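Local coordinates for protein acyl-coenzyme A oxidase (Caenorhabditis elegans, PDB 5K3J) that catalyses the FAD-dependent first step of peroxisomal beta-oxidation, desaturating the five-carbon omega side chain of ascaroside pheromone CoA thioesters, at residues V290-R293 and S294-M298; I284-S287 and G288-K291. All coordinates share one frame; numbering follows the deposited sequence.

Contact 1. Residues V290-R293 and S294-M298. With 6QA (~{S}-[2-[3-[[(2~{R})-4-[[[(2~{R},3~{S},4~{R},5~{R})-5-(6-aminopurin-9-yl)-4-oxidanyl-3-phosphonooxy-oxolan-2-yl]methoxy-oxidanyl-phosphoryl]oxy-oxidanyl-phosphoryl]oxy-3,3-dimethyl-2-oxidanyl-butanoyl]amino]propanoylamino]ethyl] 5-[(2~{R},3~{R},5~{R},6~{S})-6-methyl-3,5-bis(oxidanyl)oxan-2-yl]oxypentanethioate), chain E.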
loop_
_atom_site.group_PDB
_atom_site.type_symbol
_atom_site.label_atom_id
_atom_site.label_comp_id
_atom_site.label_asym_id
_atom_site.label_seq_id
_atom_site.Cartn_x
_atom_site.Cartn_y
_atom_site.Cartn_z
ATOM N N VAL A 290 12.243 7.171 -21.115
ATOM C CA VAL A 290 12.017 8.568 -20.765
ATOM C C VAL A 290 10.609 9.011 -21.156
ATOM O O VAL A 290 10.021 9.867 -20.498
ATOM C CB VAL A 290 13.081 9.482 -21.427
ATOM C CG1 VAL A 290 12.784 10.961 -21.183
ATOM C CG2 VAL A 290 14.463 9.130 -20.905
ATOM N N LYS A 291 10.057 8.417 -22.208
ATOM C CA LYS A 291 8.688 8.739 -22.597
ATOM C C LYS A 291 7.722 8.352 -21.483
ATOM O O LYS A 291 6.823 9.120 -21.134
ATOM C CB LYS A 291 8.286 8.040 -23.895
ATOM C CG LYS A 291 6.918 8.483 -24.388
ATOM C CD LYS A 291 6.383 7.577 -25.472
ATOM C CE LYS A 291 4.949 7.168 -25.170
ATOM N NZ LYS A 291 4.071 8.343 -24.897
ATOM N N ILE A 292 7.923 7.161 -20.925
ATOM C CA ILE A 292 7.103 6.675 -19.821
ATOM C C ILE A 292 7.244 7.576 -18.598
ATOM O O ILE A 292 6.248 8.058 -18.063
ATOM C CB ILE A 292 7.474 5.232 -19.425
ATOM C CG1 ILE A 292 7.225 4.271 -20.591
ATOM C CG2 ILE A 292 6.695 4.805 -18.186
ATOM C CD1 ILE A 292 5.794 4.261 -21.085
ATOM N N ARG A 293 8.486 7.802 -18.174
ATOM C CA ARG A 293 8.781 8.613 -16.991
ATOM C C ARG A 293 8.217 10.024 -17.095
ATOM O O ARG A 293 7.685 10.565 -16.125
ATOM C CB ARG A 293 10.291 8.688 -16.758
ATOM C CG ARG A 293 10.938 7.383 -16.329
ATOM C CD ARG A 293 12.456 7.508 -16.348
ATOM N NE ARG A 293 13.117 6.264 -15.974
ATOM C CZ ARG A 293 14.311 5.887 -16.420
ATOM N NH1 ARG A 293 14.982 6.654 -17.268
ATOM N NH2 ARG A 293 14.831 4.738 -16.021
ATOM N N SER A 294 8.351 10.622 -18.274
ATOM C CA SER A 294 7.788 11.941 -18.526
ATOM C C SER A 294 6.267 11.906 -18.410
ATOM O O SER A 294 5.642 12.870 -17.970
ATOM C CB SER A 294 8.202 12.446 -19.912
ATOM O OG SER A 294 7.788 11.548 -20.930
ATOM N N GLN A 295 5.683 10.772 -18.780
ATOM C CA GLN A 295 4.236 10.652 -18.897
ATOM C C GLN A 295 3.523 10.337 -17.577
ATOM O O GLN A 295 2.359 10.694 -17.402
ATOM C CB GLN A 295 3.909 9.585 -19.952
ATOM C CG GLN A 295 2.438 9.252 -20.122
ATOM C CD GLN A 295 2.059 7.952 -19.438
ATOM O OE1 GLN A 295 2.829 7.407 -18.648
ATOM N NE2 GLN A 295 0.870 7.445 -19.749
ATOM N N MET A 296 4.210 9.695 -16.639
ATOM C CA MET A 296 3.514 9.188 -15.453
ATOM C C MET A 296 3.255 10.230 -14.367
ATOM O O MET A 296 2.605 9.931 -13.376
ATOM C CB MET A 296 4.271 7.999 -14.853
ATOM C CG MET A 296 5.779 8.085 -14.930
ATOM S SD MET A 296 6.525 6.515 -14.444
ATOM C CE MET A 296 5.833 6.332 -12.804
ATOM N N ALA A 297 3.745 11.450 -14.544
ATOM C CA ALA A 297 3.309 12.529 -13.668
ATOM C C ALA A 297 1.835 12.792 -13.959
ATOM O O ALA A 297 1.027 12.979 -13.048
ATOM C CB ALA A 297 4.140 13.786 -13.870
ATOM N N MET A 298 1.501 12.781 -15.245
ATOM C CA MET A 298 0.128 12.889 -15.713
ATOM C C MET A 298 -0.710 11.706 -15.242
ATOM O O MET A 298 -1.792 11.883 -14.683
ATOM C CB MET A 298 0.107 12.966 -17.236
ATOM C CG MET A 298 -1.273 12.882 -17.846
ATOM S SD MET A 298 -2.258 14.344 -17.506
ATOM C CE MET A 298 -1.282 15.582 -18.354
HETATM P P26 6QA E . 23.535 2.374 -17.244
HETATM P P29 6QA E . 26.098 3.967 -17.277
HETATM P P50 6QA E . 26.789 10.395 -14.550
HETATM O O01 6QA E . 1.905 2.888 -16.374
HETATM C C02 6QA E . 2.700 2.652 -17.557
HETATM C C03 6QA E . 3.111 1.179 -17.398
HETATM O O04 6QA E . 4.100 0.837 -18.255
HETATM C C05 6QA E . 5.385 1.230 -17.891
HETATM C C06 6QA E . 6.259 -0.049 -17.774
HETATM C C07 6QA E . 7.703 0.334 -18.172
HETATM C C08 6QA E . 8.432 -0.922 -18.646
HETATM C C09 6QA E . 9.635 -1.173 -17.836
HETATM S S10 6QA E . 11.178 -1.432 -18.854
HETATM C C11 6QA E . 12.572 -0.381 -18.359
HETATM C C12 6QA E . 12.463 0.259 -17.006
HETATM N N13 6QA E . 13.668 0.002 -16.311
HETATM C C14 6QA E . 14.558 1.075 -15.917
HETATM C C15 6QA E . 15.880 0.754 -15.132
HETATM C C16 6QA E . 17.074 1.325 -15.969
HETATM N N17 6QA E . 18.028 2.063 -15.120
HETATM C C18 6QA E . 19.409 2.199 -15.604
HETATM C C19 6QA E . 20.421 2.961 -14.751
HETATM O O20 6QA E . 19.837 3.272 -13.506
HETATM C C21 6QA E . 20.880 4.275 -15.445
HETATM C C22 6QA E . 22.028 4.811 -14.481
HETATM C C23 6QA E . 19.657 5.240 -15.580
HETATM C C24 6QA E . 21.482 4.111 -16.837
HETATM O O25 6QA E . 22.898 3.844 -16.789
HETATM O O27 6QA E . 23.058 1.214 -16.356
HETATM O O28 6QA E . 25.228 2.554 -17.129
HETATM O O30 6QA E . 26.859 3.889 -18.605
HETATM O O31 6QA E . 25.049 5.278 -17.191
HETATM C C32 6QA E . 25.211 6.284 -16.266
HETATM C C33 6QA E . 25.807 7.536 -17.036
HETATM O O34 6QA E . 25.227 7.695 -18.164
HETATM C C35 6QA E . 24.377 9.082 -18.155
HETATM N N36 6QA E . 22.984 8.782 -18.528
HETATM C C37 6QA E . 22.251 7.763 -18.069
HETATM N N38 6QA E . 21.033 7.765 -18.612
HETATM C C39 6QA E . 20.965 8.826 -19.467
HETATM C C40 6QA E . 22.202 9.471 -19.425
HETATM N N41 6QA E . 22.404 10.572 -20.199
HETATM C C42 6QA E . 21.424 11.025 -20.980
HETATM N N43 6QA E . 20.218 10.426 -21.052
HETATM C C44 6QA E . 19.951 9.341 -20.325
HETATM N N45 6QA E . 18.640 8.689 -20.403
HETATM C C46 6QA E . 24.477 9.606 -16.972
HETATM O O47 6QA E . 24.941 11.028 -17.068
HETATM C C48 6QA E . 25.508 8.791 -16.196
HETATM O O49 6QA E . 26.677 9.510 -15.981
HETATM O O51 6QA E . 27.896 9.825 -13.714
HETATM O O52 6QA E . 25.459 10.321 -13.782
HETATM O O53 6QA E . 27.053 11.840 -14.875
HETATM O O54 6QA E . 27.083 4.062 -16.138
HETATM O O55 6QA E . 23.173 2.078 -18.687
HETATM O O56 6QA E . 19.732 1.704 -16.644
HETATM O O57 6QA E . 14.318 2.206 -16.179
HETATM O O58 6QA E . 9.514 -1.210 -16.618
HETATM O O59 6QA E . 1.989 0.291 -17.653
HETATM C C60 6QA E . 1.410 0.497 -18.946
HETATM C C61 6QA E . 0.344 -0.573 -19.029
HETATM C C62 6QA E . 0.892 1.952 -19.093
HETATM C C63 6QA E . 1.933 2.942 -18.785
HETATM O O64 6QA E . 0.452 2.167 -20.480
#
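Ser-294 turns its hydroxyl back against the preceding turn of the helix, where OG lies 2.8 Å from Val-290 O and 2.6 Å from Lys-291 O. With chi1 at 58°, OG sits between the backbone N and the carbonyl carbon and reaches both acceptors, though its one proton serves one at a time. Val-290 O is also taken by the Ser-294 amide N at 2.9 Å, with an N-H...O angle of 160°. Further along, the backbone bonds are weak: Lys-291 O is reached by the Gln-295 amide and Ile-292 O by those of Gln-295 and Met-296. Ile-292 CG2 meets Met-296 SD at 4.1 Å, the two side chains crossing at a slant.

CG2 of Ile-292 also packs on the substrate, 3.8 Å from C05 of the acyl chain. Arg-293, extended from CG to NE, brings NH2 to 2.6 Å from the pantetheine carbonyl oxygen O57, while NE is hydrogen-bonded to Ala-432 O, which helps to set the rotation of the guanidinium. Lys-291 forms a salt bridge with Glu-93. The arrangement is that of a serine hydroxyl bonded back to the previous turn of a largely buried helix, whose Ile-292 and Arg-293 line the acyl-CoA pocket.

Contact 2. Residues I284-S287 and G288-K291. With 6QA (~{S}-[2-[3-[[(2~{R})-4-[[[(2~{R},3~{S},4~{R},5~{R})-5-(6-aminopurin-9-yl)-4-oxidanyl-3-phosphonooxy-oxolan-2-yl]methoxy-oxidanyl-phosphoryl]oxy-oxidanyl-phosphoryl]oxy-3,3-dimethyl-2-oxidanyl-butanoyl]amino]propanoylamino]ethyl] 5-[(2~{R},3~{R},5~{R},6~{S})-6-methyl-3,5-bis(oxidanyl)oxan-2-yl]oxypentanethioate), chain E.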
loop_
_atom_site.group_PDB
_atom_site.type_symbol
_atom_site.label_atom_id
_atom_site.label_comp_id
_atom_site.label_asym_id
_atom_site.label_seq_id
_atom_site.Cartn_x
_atom_site.Cartn_y
_atom_site.Cartn_z
ATOM N N ILE A 284 21.026 7.202 -26.457
ATOM C CA ILE A 284 19.871 7.539 -27.277
ATOM C C ILE A 284 18.828 6.428 -27.234
ATOM O O ILE A 284 17.661 6.644 -27.558
ATOM C CB ILE A 284 20.272 7.812 -28.746
ATOM C CG1 ILE A 284 21.408 6.878 -29.189
ATOM C CG2 ILE A 284 20.683 9.267 -28.918
ATOM C CD1 ILE A 284 20.957 5.502 -29.668
ATOM N N GLY A 285 19.255 5.241 -26.819
ATOM C CA GLY A 285 18.405 4.067 -26.858
ATOM C C GLY A 285 17.415 3.988 -25.715
ATOM O O GLY A 285 16.396 3.303 -25.815
ATOM N N TYR A 286 17.705 4.693 -24.626
ATOM C CA TYR A 286 16.830 4.668 -23.458
ATOM C C TYR A 286 15.628 5.593 -23.651
ATOM O O TYR A 286 14.890 5.862 -22.704
ATOM C CB TYR A 286 17.588 5.074 -22.185
ATOM C CG TYR A 286 18.770 4.200 -21.804
ATOM C CD1 TYR A 286 19.056 3.027 -22.495
ATOM C CD2 TYR A 286 19.598 4.550 -20.741
ATOM C CE1 TYR A 286 20.139 2.236 -22.146
ATOM C CE2 TYR A 286 20.678 3.764 -20.383
ATOM C CZ TYR A 286 20.945 2.610 -21.088
ATOM O OH TYR A 286 22.021 1.832 -20.726
ATOM N N SER A 287 15.438 6.071 -24.877
ATOM C CA SER A 287 14.403 7.055 -25.176
ATOM C C SER A 287 12.996 6.576 -24.835
ATOM O O SER A 287 12.144 7.375 -24.450
ATOM C CB SER A 287 14.457 7.446 -26.652
ATOM O OG SER A 287 13.402 8.336 -26.970
ATOM N N GLY A 288 12.754 5.280 -24.993
ATOM C CA GLY A 288 11.451 4.713 -24.696
ATOM C C GLY A 288 11.122 4.835 -23.222
ATOM O O GLY A 288 9.976 5.082 -22.844
ATOM N N MET A 289 12.141 4.667 -22.388
ATOM C CA MET A 289 11.984 4.766 -20.944
ATOM C C MET A 289 11.604 6.176 -20.506
ATOM O O MET A 289 10.752 6.353 -19.636
ATOM C CB MET A 289 13.271 4.336 -20.244
ATOM C CG MET A 289 13.242 2.922 -19.700
ATOM S SD MET A 289 14.858 2.129 -19.800
ATOM C CE MET A 289 15.927 3.443 -19.218
ATOM N N VAL A 290 12.243 7.171 -21.115
ATOM C CA VAL A 290 12.017 8.568 -20.765
ATOM C C VAL A 290 10.609 9.011 -21.156
ATOM O O VAL A 290 10.021 9.867 -20.498
ATOM C CB VAL A 290 13.081 9.482 -21.427
ATOM C CG1 VAL A 290 12.784 10.961 -21.183
ATOM C CG2 VAL A 290 14.463 9.130 -20.905
ATOM N N LYS A 291 10.057 8.417 -22.208
ATOM C CA LYS A 291 8.688 8.739 -22.597
ATOM C C LYS A 291 7.722 8.352 -21.483
ATOM O O LYS A 291 6.823 9.120 -21.134
ATOM C CB LYS A 291 8.286 8.040 -23.895
ATOM C CG LYS A 291 6.918 8.483 -24.388
ATOM C CD LYS A 291 6.383 7.577 -25.472
ATOM C CE LYS A 291 4.949 7.168 -25.170
ATOM N NZ LYS A 291 4.071 8.343 -24.897
HETATM P P26 6QA E . 23.535 2.374 -17.244
HETATM P P29 6QA E . 26.098 3.967 -17.277
HETATM P P50 6QA E . 26.789 10.395 -14.550
HETATM O O01 6QA E . 1.905 2.888 -16.374
HETATM C C02 6QA E . 2.700 2.652 -17.557
HETATM C C03 6QA E . 3.111 1.179 -17.398
HETATM O O04 6QA E . 4.100 0.837 -18.255
HETATM C C05 6QA E . 5.385 1.230 -17.891
HETATM C C06 6QA E . 6.259 -0.049 -17.774
HETATM C C07 6QA E . 7.703 0.334 -18.172
HETATM C C08 6QA E . 8.432 -0.922 -18.646
HETATM C C09 6QA E . 9.635 -1.173 -17.836
HETATM S S10 6QA E . 11.178 -1.432 -18.854
HETATM C C11 6QA E . 12.572 -0.381 -18.359
HETATM C C12 6QA E . 12.463 0.259 -17.006
HETATM N N13 6QA E . 13.668 0.002 -16.311
HETATM C C14 6QA E . 14.558 1.075 -15.917
HETATM C C15 6QA E . 15.880 0.754 -15.132
HETATM C C16 6QA E . 17.074 1.325 -15.969
HETATM N N17 6QA E . 18.028 2.063 -15.120
HETATM C C18 6QA E . 19.409 2.199 -15.604
HETATM C C19 6QA E . 20.421 2.961 -14.751
HETATM O O20 6QA E . 19.837 3.272 -13.506
HETATM C C21 6QA E . 20.880 4.275 -15.445
HETATM C C22 6QA E . 22.028 4.811 -14.481
HETATM C C23 6QA E . 19.657 5.240 -15.580
HETATM C C24 6QA E . 21.482 4.111 -16.837
HETATM O O25 6QA E . 22.898 3.844 -16.789
HETATM O O27 6QA E . 23.058 1.214 -16.356
HETATM O O28 6QA E . 25.228 2.554 -17.129
HETATM O O30 6QA E . 26.859 3.889 -18.605
HETATM O O31 6QA E . 25.049 5.278 -17.191
HETATM C C32 6QA E . 25.211 6.284 -16.266
HETATM C C33 6QA E . 25.807 7.536 -17.036
HETATM O O34 6QA E . 25.227 7.695 -18.164
HETATM C C35 6QA E . 24.377 9.082 -18.155
HETATM N N36 6QA E . 22.984 8.782 -18.528
HETATM C C37 6QA E . 22.251 7.763 -18.069
HETATM N N38 6QA E . 21.033 7.765 -18.612
HETATM C C39 6QA E . 20.965 8.826 -19.467
HETATM C C40 6QA E . 22.202 9.471 -19.425
HETATM N N41 6QA E . 22.404 10.572 -20.199
HETATM C C42 6QA E . 21.424 11.025 -20.980
HETATM N N43 6QA E . 20.218 10.426 -21.052
HETATM C C44 6QA E . 19.951 9.341 -20.325
HETATM N N45 6QA E . 18.640 8.689 -20.403
HETATM C C46 6QA E . 24.477 9.606 -16.972
HETATM O O47 6QA E . 24.941 11.028 -17.068
HETATM C C48 6QA E . 25.508 8.791 -16.196
HETATM O O49 6QA E . 26.677 9.510 -15.981
HETATM O O51 6QA E . 27.896 9.825 -13.714
HETATM O O52 6QA E . 25.459 10.321 -13.782
HETATM O O53 6QA E . 27.053 11.840 -14.875
HETATM O O54 6QA E . 27.083 4.062 -16.138
HETATM O O55 6QA E . 23.173 2.078 -18.687
HETATM O O56 6QA E . 19.732 1.704 -16.644
HETATM O O57 6QA E . 14.318 2.206 -16.179
HETATM O O58 6QA E . 9.514 -1.210 -16.618
HETATM O O59 6QA E . 1.989 0.291 -17.653
HETATM C C60 6QA E . 1.410 0.497 -18.946
HETATM C C61 6QA E . 0.344 -0.573 -19.029
HETATM C C62 6QA E . 0.892 1.952 -19.093
HETATM C C63 6QA E . 1.933 2.942 -18.785
HETATM O O64 6QA E . 0.452 2.167 -20.480
#
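Tyr-286 and Met-289 run alongside each other where the helix begins. CB of Tyr-286 touches Met-289 CE at 3.8 Å, and CG is almost as near to the same methyl group. Further out, CD2 comes within 4.1 Å of the adenine nitrogen N38 of the CoA, and CE2 approaches C24, next to the gem-dimethyl carbon of the pantetheine arm. At the tip, OH donates to the phosphate oxygen O55, which lies at the ring edge and in its plane; the modelled 2.4 Å between OH and O55 is shorter than expected and doubtful at this resolution. A chi1 of -60°, with CG beside the backbone N, directs the ring along the CoA.

In Met-289 the bend at chi2 places SD 5.4 Å from the Tyr-286 ring centroid in an oblique Met-aromatic contact, and that at chi3 turns CE toward Tyr-286 CB. Its CG rests 3.6 Å from C11, the methylene on the pantetheine side of the thioester sulfur.

The backbone closes this turn: Tyr-286 O accepts weak bonds from the amides of Met-289 and Val-290, and the Lys-291 amide N binds Ser-287 O at 3.2 Å. Ser-287 OG is held by Tyr-363. Tyr-286 is the N-cap residue of helix 287-315, and its side chain is part of the substrate-binding site for the CoA.

Overall arrangement
The two contacts follow each other along one chain segment, their centres 11 Å apart, and share Val-290 and Lys-291. Contact 2 comes first, where the loop after strand 276-277 runs into helix 287-315; contact 1 continues on that helix toward the middle of the chain, about 7 Å from its centre against about 16 Å for the centre of contact 2. Both belong to the acyl-CoA oxidase C-alpha1 region and touch the same ascaroside-CoA. The order broadly follows the ligand: the N-cap residue meets the nucleotide, both contacts meet the pantetheine, and Ile-292 reaches the acyl chain near Ala-432, the changed residue at the predicted proton-acceptor position. The helix and the residue before it thus run along much of the substrate.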